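Local coordinates for beta-galactosidase (Bacillus circulans, PDB 4MAD), which probably hydrolyses terminal non-reducing beta-D-galactose residues in beta-D-galactosides, as a glycosyl hydrolase of family 35, at residues S375-S380 / T489-P494; S380-P385 / F484-T489. One frame throughout, in Å; residues are numbered along the deposited sequence.

Interaction 1: residues S375-S380 / T489-P494; sequences STPQKS and TVYPLP
Gln378 and Val490 form an antiparallel hydrogen-bonded pair. Gln378 N gives its hydrogen to Val490 O at 3.0 Å, and Val490 N returns one to Gln378 O at 2.9 Å. Lys379 and Thr489 follow as a non-hydrogen-bonded pair. Two CA-H...O contacts add to the ladder, from Pro377 CA to Val490 O and from Thr489 CA to Gln378 O.

Beyond the ladder one side chain makes the polar link. Ser375 OG donates to Pro492 O over 2.8 Å, from 37° above the carbonyl plane. Its chi1 of -170° turns OG away from its own backbone N and onto the 491-492 peptide. OG also lies near the plane of the Tyr491 ring, at its edge, 3.4 Å from Tyr491 CB. An alanine here is likely to leave Pro492 O without this donor, and the loop end less firmly tied to the strand.

Pro377 CB meets Tyr491 CE1 at 3.5 Å and Thr489 CG2 at 3.8 Å. On the other face, Gln378 CB approaches Val490 CG2 at 4.1 Å. The Tyr491 hydroxyl is hydrogen-bonded to Glu399 of strand 395-403.

Ser375, Thr376 and Pro494 also line a pocket holding 2-(2-methoxyethoxy)ethanol, which probably comes from the crystallisation liquor. Strand 378-380 is joined to 488-493 as the edge strand of an antiparallel sheet. Backbone bonds set the register, and the serine hydroxyl carries the attachment on toward helix 371-374.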
loop_
_atom_site.group_PDB
_atom_site.type_symbol
_atom_site.label_atom_id
_atom_site.label_comp_id
_atom_site.label_asym_id
_atom_site.label_seq_id
_atom_site.Cartn_x
_atom_site.Cartn_y
_atom_site.Cartn_z
ATOM N N SER A 375 0.977 -14.915 -20.028
ATOM C CA SER A 375 1.788 -15.632 -19.104
ATOM C C SER A 375 2.704 -16.596 -19.826
ATOM O O SER A 375 2.605 -16.771 -20.999
ATOM C CB SER A 375 0.920 -16.414 -18.088
ATOM O OG SER A 375 1.650 -16.953 -17.028
ATOM N N THR A 376 3.599 -17.198 -19.073
ATOM C CA THR A 376 4.495 -18.223 -19.549
ATOM C C THR A 376 4.410 -19.360 -18.537
ATOM O O THR A 376 4.579 -19.143 -17.411
ATOM C CB THR A 376 5.893 -17.688 -19.646
ATOM O OG1 THR A 376 5.870 -16.515 -20.428
ATOM C CG2 THR A 376 6.785 -18.669 -20.295
ATOM N N PRO A 377 4.065 -20.546 -18.968
ATOM C CA PRO A 377 3.860 -21.623 -18.012
ATOM C C PRO A 377 5.149 -22.073 -17.339
ATOM O O PRO A 377 6.158 -22.056 -17.949
ATOM C CB PRO A 377 3.300 -22.741 -18.871
ATOM C CG PRO A 377 3.903 -22.552 -20.122
ATOM C CD PRO A 377 3.973 -21.077 -20.328
ATOM N N GLN A 378 5.060 -22.469 -16.087
ATOM C CA GLN A 378 6.173 -23.063 -15.396
ATOM C C GLN A 378 5.681 -24.358 -14.800
ATOM O O GLN A 378 4.532 -24.519 -14.589
ATOM C CB GLN A 378 6.710 -22.150 -14.286
ATOM C CG GLN A 378 7.493 -20.892 -14.749
ATOM C CD GLN A 378 7.927 -19.960 -13.609
ATOM O OE1 GLN A 378 7.577 -18.826 -13.598
ATOM N NE2 GLN A 378 8.678 -20.447 -12.697
ATOM N N LYS A 379 6.588 -25.289 -14.565
ATOM C CA LYS A 379 6.216 -26.595 -14.096
ATOM C C LYS A 379 6.883 -26.924 -12.770
ATOM O O LYS A 379 7.973 -26.604 -12.570
ATOM C CB LYS A 379 6.580 -27.629 -15.152
ATOM C CG LYS A 379 5.684 -27.552 -16.336
ATOM C CD LYS A 379 6.051 -28.467 -17.410
ATOM C CE LYS A 379 6.040 -29.920 -16.989
ATOM N NZ LYS A 379 4.832 -30.636 -17.262
ATOM N N SER A 380 6.162 -27.605 -11.894
ATOM C CA SER A 380 6.738 -28.091 -10.678
ATOM C C SER A 380 6.003 -29.316 -10.190
ATOM O O SER A 380 4.891 -29.494 -10.505
ATOM C CB SER A 380 6.696 -26.977 -9.634
ATOM O OG SER A 380 5.392 -26.592 -9.350
ATOM N N THR A 489 1.297 -27.357 -13.647
ATOM C CA THR A 489 1.621 -26.324 -14.581
ATOM C C THR A 489 0.986 -25.059 -14.017
ATOM O O THR A 489 -0.114 -25.097 -13.618
ATOM C CB THR A 489 1.061 -26.586 -15.995
ATOM O OG1 THR A 489 1.512 -27.844 -16.499
ATOM C CG2 THR A 489 1.524 -25.506 -16.912
ATOM N N VAL A 490 1.724 -23.960 -13.972
ATOM C CA VAL A 490 1.223 -22.741 -13.367
ATOM C C VAL A 490 1.506 -21.577 -14.277
ATOM O O VAL A 490 2.464 -21.588 -14.964
ATOM C CB VAL A 490 1.846 -22.475 -12.025
ATOM C CG1 VAL A 490 1.701 -23.647 -11.130
ATOM C CG2 VAL A 490 3.219 -22.021 -12.190
ATOM N N TYR A 491 0.594 -20.628 -14.242
ATOM C CA TYR A 491 0.664 -19.453 -15.030
ATOM C C TYR A 491 0.583 -18.220 -14.130
ATOM O O TYR A 491 -0.426 -17.874 -13.654
ATOM C CB TYR A 491 -0.491 -19.459 -16.044
ATOM C CG TYR A 491 -0.630 -20.743 -16.878
ATOM C CD1 TYR A 491 -0.063 -20.862 -18.100
ATOM C CD2 TYR A 491 -1.326 -21.812 -16.420
ATOM C CE1 TYR A 491 -0.179 -22.049 -18.831
ATOM C CE2 TYR A 491 -1.452 -22.978 -17.130
ATOM C CZ TYR A 491 -0.877 -23.101 -18.337
ATOM O OH TYR A 491 -0.994 -24.259 -19.063
ATOM N N PRO A 492 1.705 -17.606 -13.921
ATOM C CA PRO A 492 1.738 -16.409 -13.118
ATOM C C PRO A 492 1.097 -15.256 -13.920
ATOM O O PRO A 492 1.424 -15.061 -15.027
ATOM C CB PRO A 492 3.213 -16.193 -12.907
ATOM C CG PRO A 492 3.822 -17.513 -13.118
ATOM C CD PRO A 492 3.047 -18.099 -14.190
ATOM N N LEU A 493 0.223 -14.489 -13.286
ATOM C CA LEU A 493 -0.527 -13.441 -13.916
ATOM C C LEU A 493 -0.412 -12.116 -13.133
ATOM O O LEU A 493 -1.265 -11.740 -12.439
ATOM C CB LEU A 493 -1.995 -13.848 -14.096
ATOM C CG LEU A 493 -2.321 -15.056 -14.976
ATOM C CD1 LEU A 493 -3.649 -15.703 -14.747
ATOM C CD2 LEU A 493 -2.069 -14.796 -16.337
ATOM N N PRO A 494 0.733 -11.495 -13.273
ATOM C CA PRO A 494 1.035 -10.194 -12.679
ATOM C C PRO A 494 0.316 -9.027 -13.396
ATOM O O PRO A 494 0.273 -7.953 -12.903
ATOM C CB PRO A 494 2.530 -10.061 -12.877
ATOM C CG PRO A 494 2.851 -10.959 -13.954
ATOM C CD PRO A 494 1.882 -12.071 -13.962
#

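Interaction 2: residues S380-P385 / F484-T489; sequences SEAPLP and FLFDWT
Pro383 lies over one face of the Trp488 indole. Its CG is 4.1 Å from the centroid of the five-membered ring and 25° off the normal, a CH-pi contact offset toward the rim. Pro383 CD comes to 3.5 Å from Trp488 NE1.

Glu381 O accepts the hydrogen of Asp487 N at 2.7 Å. It also lies in the plane of the indole at its edge, 3.5 Å from Trp488 CD1, and in the plane of the Phe486 ring at that ring's edge. Ala382 CB touches the same phenyl edge at CD1.

Ser380 and Trp488 form an antiparallel hydrogen-bonded pair. Ser380 N binds Trp488 O, and Trp488 N binds Ser380 O at 2.9 Å.

Two bonds position this first shell. Trp488 NE1 donates to Leu485 O at 2.9 Å, with the acceptor 10° out of the ring plane. This bond, with Pro383 over one face, probably limits rotation of the indole. Chi1 of -66° sets CG beside the backbone N and brings the ring under Pro383. Ser380 OG donates to Ala382 O at 2.9 Å and also bonds the Tyr389 hydroxyl, bracing the turn.

Further out, Trp488 packs on Tyr398 and Thr400 of strand 395-403 in its own sheet and on Val478 of strand 473-480 in the neighbouring antiparallel sheet. Pro383 also touches Tyr398. The contact lies where strand 378-380 ends and 488-493 begins.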
loop_
_atom_site.group_PDB
_atom_site.type_symbol
_atom_site.label_atom_id
_atom_site.label_comp_id
_atom_site.label_asym_id
_atom_site.label_seq_id
_atom_site.Cartn_x
_atom_site.Cartn_y
_atom_site.Cartn_z
ATOM N N SER A 380 6.162 -27.605 -11.894
ATOM C CA SER A 380 6.738 -28.091 -10.678
ATOM C C SER A 380 6.003 -29.316 -10.190
ATOM O O SER A 380 4.891 -29.494 -10.505
ATOM C CB SER A 380 6.696 -26.977 -9.634
ATOM O OG SER A 380 5.392 -26.592 -9.350
ATOM N N GLU A 381 6.686 -30.135 -9.429
ATOM C CA GLU A 381 6.119 -31.362 -8.937
ATOM C C GLU A 381 4.993 -31.111 -7.960
ATOM O O GLU A 381 3.996 -31.730 -8.016
ATOM C CB GLU A 381 7.203 -32.310 -8.386
ATOM C CG GLU A 381 7.983 -31.744 -7.250
ATOM C CD GLU A 381 9.283 -31.092 -7.658
ATOM O OE1 GLU A 381 9.432 -30.750 -8.816
ATOM O OE2 GLU A 381 10.125 -30.912 -6.804
ATOM N N ALA A 382 5.199 -30.130 -7.101
ATOM C CA ALA A 382 4.247 -29.717 -6.087
ATOM C C ALA A 382 3.867 -28.258 -6.281
ATOM O O ALA A 382 4.630 -27.505 -6.753
ATOM C CB ALA A 382 4.845 -29.850 -4.761
ATOM N N PRO A 383 2.676 -27.893 -5.900
ATOM C CA PRO A 383 2.295 -26.496 -5.999
ATOM C C PRO A 383 3.150 -25.665 -5.064
ATOM O O PRO A 383 3.246 -25.990 -3.914
ATOM C CB PRO A 383 0.835 -26.498 -5.531
ATOM C CG PRO A 383 0.596 -27.731 -4.942
ATOM C CD PRO A 383 1.717 -28.665 -5.116
ATOM N N LEU A 384 3.767 -24.619 -5.581
ATOM C CA LEU A 384 4.555 -23.713 -4.773
ATOM C C LEU A 384 3.855 -22.336 -4.659
ATOM O O LEU A 384 3.065 -22.020 -5.446
ATOM C CB LEU A 384 5.926 -23.516 -5.381
ATOM C CG LEU A 384 6.760 -24.753 -5.684
ATOM C CD1 LEU A 384 8.010 -24.424 -6.400
ATOM C CD2 LEU A 384 7.028 -25.499 -4.449
ATOM N N PRO A 385 4.160 -21.555 -3.656
ATOM C CA PRO A 385 3.549 -20.233 -3.579
ATOM C C PRO A 385 4.145 -19.326 -4.664
ATOM O O PRO A 385 5.180 -19.597 -5.148
ATOM C CB PRO A 385 3.938 -19.750 -2.202
ATOM C CG PRO A 385 5.116 -20.527 -1.869
ATOM C CD PRO A 385 5.058 -21.797 -2.535
ATOM N N PHE A 484 -2.636 -35.592 -1.757
ATOM C CA PHE A 484 -2.052 -34.474 -2.433
ATOM C C PHE A 484 -1.952 -34.770 -3.907
ATOM O O PHE A 484 -1.680 -35.864 -4.286
ATOM C CB PHE A 484 -0.645 -34.217 -1.909
ATOM C CG PHE A 484 -0.597 -33.548 -0.568
ATOM C CD1 PHE A 484 -1.202 -32.361 -0.376
ATOM C CD2 PHE A 484 0.071 -34.090 0.485
ATOM C CE1 PHE A 484 -1.137 -31.726 0.807
ATOM C CE2 PHE A 484 0.108 -33.477 1.667
ATOM C CZ PHE A 484 -0.498 -32.278 1.826
ATOM N N LEU A 485 -2.137 -33.737 -4.704
ATOM C CA LEU A 485 -1.998 -33.814 -6.134
ATOM C C LEU A 485 -0.643 -33.285 -6.587
ATOM O O LEU A 485 -0.215 -32.319 -6.106
ATOM C CB LEU A 485 -3.126 -33.039 -6.812
ATOM C CG LEU A 485 -4.549 -33.437 -6.410
ATOM C CD1 LEU A 485 -5.577 -32.611 -7.124
ATOM C CD2 LEU A 485 -4.817 -34.881 -6.557
ATOM N N PHE A 486 -0.003 -33.996 -7.490
ATOM C CA PHE A 486 1.280 -33.630 -7.981
ATOM C C PHE A 486 1.343 -33.358 -9.511
ATOM O O PHE A 486 0.410 -33.572 -10.209
ATOM C CB PHE A 486 2.301 -34.653 -7.482
ATOM C CG PHE A 486 2.422 -34.692 -5.973
ATOM C CD1 PHE A 486 3.020 -33.673 -5.297
ATOM C CD2 PHE A 486 1.894 -35.711 -5.251
ATOM C CE1 PHE A 486 3.136 -33.691 -3.949
ATOM C CE2 PHE A 486 2.015 -35.773 -3.931
ATOM C CZ PHE A 486 2.578 -34.746 -3.247
ATOM N N ASP A 487 2.437 -32.813 -9.987
ATOM C CA ASP A 487 2.613 -32.540 -11.395
ATOM C C ASP A 487 1.788 -31.349 -11.867
ATOM O O ASP A 487 0.786 -31.514 -12.475
ATOM C CB ASP A 487 2.354 -33.774 -12.262
ATOM C CG ASP A 487 2.893 -33.624 -13.654
ATOM O OD1 ASP A 487 3.361 -32.563 -13.986
ATOM O OD2 ASP A 487 2.872 -34.583 -14.407
ATOM N N TRP A 488 2.229 -30.166 -11.473
ATOM C CA TRP A 488 1.603 -28.934 -11.863
ATOM C C TRP A 488 2.182 -28.062 -12.959
ATOM O O TRP A 488 3.340 -28.038 -13.136
ATOM C CB TRP A 488 1.633 -28.166 -10.530
ATOM C CG TRP A 488 0.795 -28.767 -9.507
ATOM C CD1 TRP A 488 1.159 -29.725 -8.659
ATOM C CD2 TRP A 488 -0.575 -28.498 -9.241
ATOM N NE1 TRP A 488 0.141 -30.075 -7.862
ATOM C CE2 TRP A 488 -0.957 -29.350 -8.210
ATOM C CE3 TRP A 488 -1.512 -27.613 -9.760
ATOM C CZ2 TRP A 488 -2.224 -29.331 -7.681
ATOM C CZ3 TRP A 488 -2.752 -27.610 -9.239
ATOM C CH2 TRP A 488 -3.106 -28.464 -8.229
ATOM N N THR A 489 1.297 -27.357 -13.647
ATOM C CA THR A 489 1.621 -26.324 -14.581
ATOM C C THR A 489 0.986 -25.059 -14.017
ATOM O O THR A 489 -0.114 -25.097 -13.618
ATOM C CB THR A 489 1.061 -26.586 -15.995
ATOM O OG1 THR A 489 1.512 -27.844 -16.499
ATOM C CG2 THR A 489 1.524 -25.506 -16.912
#

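How the interactions relate
Interactions 1 and 2 continue one antiparallel pairing of strands 378-380 and 488-493, and share Ser380 and Thr489. Along the chain, both segments of interaction 2 fall between those of interaction 1, apart from the shared residues. Both are partly buried, with Val490, Tyr491 and Leu493 buried in the first, and Pro383, Leu485 and Trp488 in the second. Exposed Thr376 and Lys379 border interaction 1; Glu381, Phe486 and Asp487 border interaction 2. Toward helix 371-374, beyond the last bridge, a serine hydroxyl and proline packing replace backbone bonds. At the 380-385 end, proline-indole CH-pi packing joins the backbone bonds. Lys379 CB packs against Trp488 O at 3.8 Å where the two meet.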